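Local structure of uncharacterized protein (Trypanosoma cruzi, 6XYB) at residues R96-I101 with T111-A116; V17-G22 with H62-L67. The protein is of unknown function but binds magnesium ions as a tetramer, and is probably a component of the kinetoplastid paraflagellar rod. All coordinates share one frame; numbering follows the deposited sequence.

In the fold
Both contacts are antiparallel strand pairs of one six-stranded sheet, with strand 6-13 lying between them; their centres are 14 Å apart and their nearest atoms about 6 Å. Contact 1 is a beta hairpin of neighbouring strands, 93-103 and 108-117, at one side of the sheet. It is almost wholly buried, between strand 6-13 and helix 74-90 of its own chain and the other subunits, and turns carbonyl oxygens to shared metal ions. Contact 2 joins strands 40 residues apart and is partly buried: M20 and M65 meet helix 27-36 and F54, I18 packs on V9 of strand 6-13, and the face of V17, T19, R64 and E66 carries charge. Serine, asparagine and carbonyl chemistry marks the first, aliphatic and salt-bridge chemistry the second.

Contact 1: residues R96-I101 with T111-A116; sequences RASNSI and TKLFFA. With K (potassium ion), chain F; MG (magnesium ion), chain H; MG (magnesium ion), chain G.
S98 OG donates to K112 O at 2.8 Å, doubling the grip on a carbonyl that also takes the N99 N-H; the two donors come from opposite faces of the carbonyl plane. With OG anti to its own backbone N (chi1 -179°), S98 turns the hydroxyl to the neighbouring strand. K112 N returns a bond to N99 O at 2.8 Å, and F114 N one to A97 O at 2.9 Å. R96 N meets F114 O at 2.8 Å while A97 N reaches the same oxygen weakly, a classic beta bulge. Outward from the ladder, N99 OD1 sits at the edge of the F114 ring, 3.4 Å from CE2, with amide and ring planes 33° apart; N99 OD1 is hydrogen-bonded to S98 OG of the second subunit. L113 CD2 and T111 CG2 pack against S98 OG. The bent R96 chain brings NH1 to A116 CB at 3.5 Å, though its main polar partner is L95 of the second subunit. R96 O binds potassium, and S98 O and S100 O each bind a magnesium ion, S98 O at 2.2 Å. The same carbonyls of the other three subunits share these sites, so the hairpin bonding leaves alternate carbonyls of strand 93-103 directed to cations between the four subunits.

Contact 2: residues V17-G22 with H62-L67; sequences VITMLG and HWRMEL
V17 lays CG1 over one face of the R64 guanidinium, off toward its rim and 3.6 Å from NE, while CG2 lies 3.8 Å from E66 OE1. R64, extended from CG to NE with CG anti to the backbone N (chi1 180°), reaches off the sheet on the same face as E66, two residues on, and NH2 forms a salt bridge with E66 OE1 at 3.3 Å; the carboxylate uses its anti lone pair, and the methyls of V17 pack against both partners. I18 exchanges a pair of nearly straight backbone bonds with M65, I18 N to M65 O at 2.8 Å, and its CD1 lies loosely by M65 SD on the face that also carries M20 and W63. At T19 the side chain returns to the charged face: CG2 lies 3.9 Å from H62 CD2, the two side chains crossing at a slant, and also approaches R64 CG. M20 repeats the reciprocal bonding with W63, M20 N to W63 O at 2.9 Å. Its bent end brings CE to W63 CB at 4.3 Å, and V30 and L33 of helix 27-36 pack on M20. L21 runs side by side with H62, and H62 ND1 is hydrogen-bonded to P60 O. Strand 6-13 flanks 17-21 and strand 55-57 flanks 62-66, so this is a regular antiparallel ladder inside the sheet, with helix 27-36 packed on the M20 and M65 face in a two-layer alpha+beta arrangement.

Contact 1: residues R96-I101 with T111-A116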
loop_
_atom_site.group_PDB
_atom_site.type_symbol
_atom_site.label_atom_id
_atom_site.label_comp_id
_atom_site.label_asym_id
_atom_site.label_seq_id
_atom_site.Cartn_x
_atom_site.Cartn_y
_atom_site.Cartn_z
ATOM N N ARG C 96 -8.948 -0.866 3.634
ATOM C CA ARG C 96 -8.089 -1.886 4.230
ATOM C C ARG C 96 -6.663 -1.830 3.685
ATOM O O ARG C 96 -5.731 -2.118 4.456
ATOM C CB ARG C 96 -8.662 -3.282 4.003
ATOM C CG ARG C 96 -10.043 -3.442 4.624
ATOM C CD ARG C 96 -10.077 -3.342 6.133
ATOM N NE ARG C 96 -9.425 -4.569 6.443
ATOM C CZ ARG C 96 -9.990 -5.717 6.794
ATOM N NH1 ARG C 96 -11.292 -5.841 7.005
ATOM N NH2 ARG C 96 -9.199 -6.768 6.908
ATOM N N ALA C 97 -6.489 -1.449 2.425
ATOM C CA ALA C 97 -5.168 -1.533 1.819
ATOM C C ALA C 97 -5.109 -0.677 0.552
ATOM O O ALA C 97 -6.132 -0.383 -0.040
ATOM C CB ALA C 97 -4.763 -2.961 1.525
ATOM N N SER C 98 -3.898 -0.291 0.181
ATOM C CA SER C 98 -3.718 0.416 -1.098
ATOM C C SER C 98 -2.344 0.036 -1.661
ATOM O O SER C 98 -1.430 -0.230 -0.932
ATOM C CB SER C 98 -3.800 1.914 -0.950
ATOM O OG SER C 98 -3.654 2.631 -2.159
ATOM N N ASN C 99 -2.178 0.133 -2.976
ATOM C CA ASN C 99 -0.857 -0.017 -3.631
ATOM C C ASN C 99 -0.847 0.777 -4.930
ATOM O O ASN C 99 -1.882 1.115 -5.439
ATOM C CB ASN C 99 -0.490 -1.500 -3.789
ATOM C CG ASN C 99 -1.430 -2.379 -4.547
ATOM O OD1 ASN C 99 -2.304 -3.031 -3.994
ATOM N ND2 ASN C 99 -1.299 -2.345 -5.845
ATOM N N SER C 100 0.321 1.063 -5.393
ATOM C CA SER C 100 0.443 1.794 -6.657
ATOM C C SER C 100 1.707 1.366 -7.397
ATOM O O SER C 100 2.704 0.904 -6.804
ATOM C CB SER C 100 0.399 3.289 -6.400
ATOM O OG SER C 100 1.292 3.687 -5.359
ATOM N N ILE C 101 1.638 1.558 -8.717
ATOM C CA ILE C 101 2.819 1.393 -9.587
ATOM C C ILE C 101 2.873 2.549 -10.594
ATOM O O ILE C 101 1.816 3.175 -10.856
ATOM C CB ILE C 101 2.818 0.057 -10.331
ATOM C CG1 ILE C 101 1.559 -0.087 -11.170
ATOM C CG2 ILE C 101 2.925 -1.093 -9.391
ATOM C CD1 ILE C 101 1.492 -1.339 -12.055
ATOM N N THR C 111 -3.204 3.129 -9.139
ATOM C CA THR C 111 -3.365 2.957 -7.722
ATOM C C THR C 111 -4.608 2.124 -7.464
ATOM O O THR C 111 -5.667 2.430 -8.005
ATOM C CB THR C 111 -3.437 4.283 -7.014
ATOM O OG1 THR C 111 -2.271 5.068 -7.249
ATOM C CG2 THR C 111 -3.763 4.141 -5.556
ATOM N N LYS C 112 -4.480 1.143 -6.600
ATOM C CA LYS C 112 -5.570 0.314 -6.157
ATOM C C LYS C 112 -5.899 0.585 -4.673
ATOM O O LYS C 112 -5.023 0.801 -3.861
ATOM C CB LYS C 112 -5.266 -1.140 -6.452
ATOM C CG LYS C 112 -5.166 -1.308 -7.955
ATOM C CD LYS C 112 -5.276 -2.656 -8.463
ATOM C CE LYS C 112 -4.667 -2.711 -9.840
ATOM N NZ LYS C 112 -5.676 -2.275 -10.846
ATOM N N LEU C 113 -7.198 0.613 -4.384
ATOM C CA LEU C 113 -7.720 0.839 -3.025
ATOM C C LEU C 113 -8.639 -0.365 -2.769
ATOM O O LEU C 113 -9.604 -0.615 -3.572
ATOM C CB LEU C 113 -8.467 2.168 -2.962
ATOM C CG LEU C 113 -7.700 3.456 -3.210
ATOM C CD1 LEU C 113 -8.682 4.607 -3.480
ATOM C CD2 LEU C 113 -6.852 3.884 -2.010
ATOM N N PHE C 114 -8.456 -1.031 -1.646
ATOM C CA PHE C 114 -9.271 -2.216 -1.333
ATOM C C PHE C 114 -10.077 -1.950 -0.049
ATOM O O PHE C 114 -9.541 -1.406 0.921
ATOM C CB PHE C 114 -8.351 -3.417 -1.060
ATOM C CG PHE C 114 -7.560 -3.850 -2.245
ATOM C CD1 PHE C 114 -8.156 -4.563 -3.254
ATOM C CD2 PHE C 114 -6.245 -3.459 -2.366
ATOM C CE1 PHE C 114 -7.439 -4.971 -4.370
ATOM C CE2 PHE C 114 -5.500 -3.903 -3.469
ATOM C CZ PHE C 114 -6.112 -4.616 -4.471
ATOM N N PHE C 115 -11.366 -2.282 -0.117
ATOM C CA PHE C 115 -12.333 -1.949 0.949
ATOM C C PHE C 115 -13.085 -3.191 1.427
ATOM O O PHE C 115 -13.294 -4.139 0.634
ATOM C CB PHE C 115 -13.394 -0.990 0.446
ATOM C CG PHE C 115 -12.835 0.335 0.001
ATOM C CD1 PHE C 115 -12.374 0.501 -1.292
ATOM C CD2 PHE C 115 -12.824 1.476 0.833
ATOM C CE1 PHE C 115 -11.801 1.689 -1.711
ATOM C CE2 PHE C 115 -12.284 2.694 0.390
ATOM C CZ PHE C 115 -11.758 2.779 -0.890
ATOM N N ALA C 116 -13.423 -3.202 2.713
ATOM C CA ALA C 116 -14.245 -4.288 3.295
ATOM C C ALA C 116 -15.435 -3.683 4.029
ATOM O O ALA C 116 -15.434 -2.478 4.412
ATOM C CB ALA C 116 -13.378 -5.135 4.224
HETATM K K K F . -3.769 -1.367 6.098
HETATM MG MG MG H . 0.221 -0.222 0.571
HETATM MG MG MG G . 4.519 0.939 -5.397
HETATM O O HOH W 1 -6.648 -0.097 7.242
#

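Contact 2: residues V17-G22 with H62-L67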
loop_
_atom_site.group_PDB
_atom_site.type_symbol
_atom_site.label_atom_id
_atom_site.label_comp_id
_atom_site.label_asym_id
_atom_site.label_seq_id
_atom_site.Cartn_x
_atom_site.Cartn_y
_atom_site.Cartn_z
ATOM N N VAL C 17 -8.845 7.632 -15.191
ATOM C CA VAL C 17 -9.865 6.557 -15.428
ATOM C C VAL C 17 -10.035 5.816 -14.109
ATOM O O VAL C 17 -9.027 5.286 -13.564
ATOM C CB VAL C 17 -9.521 5.565 -16.557
ATOM C CG1 VAL C 17 -10.629 4.515 -16.642
ATOM C CG2 VAL C 17 -9.271 6.314 -17.880
ATOM N N ILE C 18 -11.253 5.809 -13.612
ATOM C CA ILE C 18 -11.554 5.178 -12.315
ATOM C C ILE C 18 -12.453 3.966 -12.593
ATOM O O ILE C 18 -13.482 4.074 -13.262
ATOM C CB ILE C 18 -12.248 6.149 -11.349
ATOM C CG1 ILE C 18 -11.383 7.381 -11.079
ATOM C CG2 ILE C 18 -12.657 5.392 -10.077
ATOM C CD1 ILE C 18 -12.146 8.560 -10.593
ATOM N N THR C 19 -12.073 2.796 -12.085
ATOM C CA THR C 19 -12.849 1.554 -12.199
ATOM C C THR C 19 -13.179 1.034 -10.796
ATOM O O THR C 19 -12.320 1.111 -9.908
ATOM C CB THR C 19 -12.101 0.523 -13.031
ATOM O OG1 THR C 19 -10.757 0.363 -12.613
ATOM C CG2 THR C 19 -12.058 0.868 -14.492
ATOM N N MET C 20 -14.364 0.468 -10.642
ATOM C CA MET C 20 -14.833 -0.063 -9.361
ATOM C C MET C 20 -15.349 -1.466 -9.574
ATOM O O MET C 20 -16.225 -1.652 -10.422
ATOM C CB MET C 20 -15.933 0.854 -8.809
ATOM C CG MET C 20 -15.516 2.298 -8.764
ATOM S SD MET C 20 -16.470 3.315 -7.670
ATOM C CE MET C 20 -18.019 3.302 -8.434
ATOM N N LEU C 21 -14.792 -2.430 -8.839
ATOM C CA LEU C 21 -15.176 -3.861 -8.897
ATOM C C LEU C 21 -15.669 -4.291 -7.540
ATOM O O LEU C 21 -15.136 -3.915 -6.559
ATOM C CB LEU C 21 -13.970 -4.721 -9.250
ATOM C CG LEU C 21 -13.417 -4.690 -10.655
ATOM C CD1 LEU C 21 -12.632 -3.418 -10.866
ATOM C CD2 LEU C 21 -12.558 -5.941 -10.868
ATOM N N GLY C 22 -16.686 -5.133 -7.536
ATOM C CA GLY C 22 -17.275 -5.667 -6.308
ATOM C C GLY C 22 -18.736 -6.022 -6.513
ATOM O O GLY C 22 -19.472 -5.115 -6.905
ATOM N N HIS C 62 -18.015 -4.414 -13.626
ATOM C CA HIS C 62 -17.456 -3.196 -13.010
ATOM C C HIS C 62 -18.106 -1.937 -13.567
ATOM O O HIS C 62 -18.770 -1.976 -14.617
ATOM C CB HIS C 62 -15.909 -3.152 -13.211
ATOM C CG HIS C 62 -15.506 -2.780 -14.617
ATOM N ND1 HIS C 62 -15.611 -3.621 -15.665
ATOM C CD2 HIS C 62 -14.972 -1.634 -15.112
ATOM C CE1 HIS C 62 -15.168 -3.044 -16.739
ATOM N NE2 HIS C 62 -14.830 -1.791 -16.462
ATOM N N TRP C 63 -17.818 -0.831 -12.882
ATOM C CA TRP C 63 -18.188 0.538 -13.254
ATOM C C TRP C 63 -16.926 1.308 -13.619
ATOM O O TRP C 63 -15.895 1.218 -12.930
ATOM C CB TRP C 63 -18.904 1.201 -12.091
ATOM C CG TRP C 63 -20.184 0.507 -11.771
ATOM C CD1 TRP C 63 -20.389 -0.501 -10.862
ATOM C CD2 TRP C 63 -21.479 0.836 -12.302
ATOM N NE1 TRP C 63 -21.739 -0.789 -10.775
ATOM C CE2 TRP C 63 -22.435 0.018 -11.642
ATOM C CE3 TRP C 63 -21.966 1.847 -13.170
ATOM C CZ2 TRP C 63 -23.810 0.094 -11.931
ATOM C CZ3 TRP C 63 -23.321 1.892 -13.469
ATOM C CH2 TRP C 63 -24.239 1.051 -12.828
ATOM N N ARG C 64 -17.007 2.074 -14.699
ATOM C CA ARG C 64 -15.886 2.849 -15.231
ATOM C C ARG C 64 -16.261 4.300 -15.463
ATOM O O ARG C 64 -17.280 4.573 -16.120
ATOM C CB ARG C 64 -15.440 2.295 -16.575
ATOM C CG ARG C 64 -14.265 3.063 -17.182
ATOM C CD ARG C 64 -14.023 2.596 -18.585
ATOM N NE ARG C 64 -12.870 3.193 -19.194
ATOM C CZ ARG C 64 -12.846 4.387 -19.790
ATOM N NH1 ARG C 64 -13.907 5.195 -19.811
ATOM N NH2 ARG C 64 -11.734 4.778 -20.363
ATOM N N MET C 65 -15.443 5.198 -14.964
ATOM C CA MET C 65 -15.590 6.648 -15.231
ATOM C C MET C 65 -14.282 7.197 -15.793
ATOM O O MET C 65 -13.232 7.018 -15.163
ATOM C CB MET C 65 -15.994 7.439 -13.973
ATOM C CG MET C 65 -15.822 8.962 -14.085
ATOM S SD MET C 65 -16.058 9.781 -12.413
ATOM C CE MET C 65 -17.802 9.687 -12.568
ATOM N N GLU C 66 -14.345 7.961 -16.884
ATOM C CA GLU C 66 -13.192 8.801 -17.248
ATOM C C GLU C 66 -13.528 10.271 -16.975
ATOM O O GLU C 66 -14.562 10.728 -17.482
ATOM C CB GLU C 66 -12.761 8.587 -18.689
ATOM C CG GLU C 66 -11.538 9.420 -19.059
ATOM C CD GLU C 66 -10.968 9.125 -20.449
ATOM O OE1 GLU C 66 -11.012 7.951 -20.863
ATOM O OE2 GLU C 66 -10.451 10.062 -21.102
ATOM N N LEU C 67 -12.661 10.999 -16.267
ATOM C CA LEU C 67 -12.822 12.488 -16.073
ATOM C C LEU C 67 -12.414 13.236 -17.358
ATOM O O LEU C 67 -11.403 12.888 -17.999
ATOM C CB LEU C 67 -12.021 13.002 -14.872
ATOM C CG LEU C 67 -12.083 12.212 -13.568
ATOM C CD1 LEU C 67 -11.157 12.822 -12.543
ATOM C CD2 LEU C 67 -13.486 12.100 -13.032
#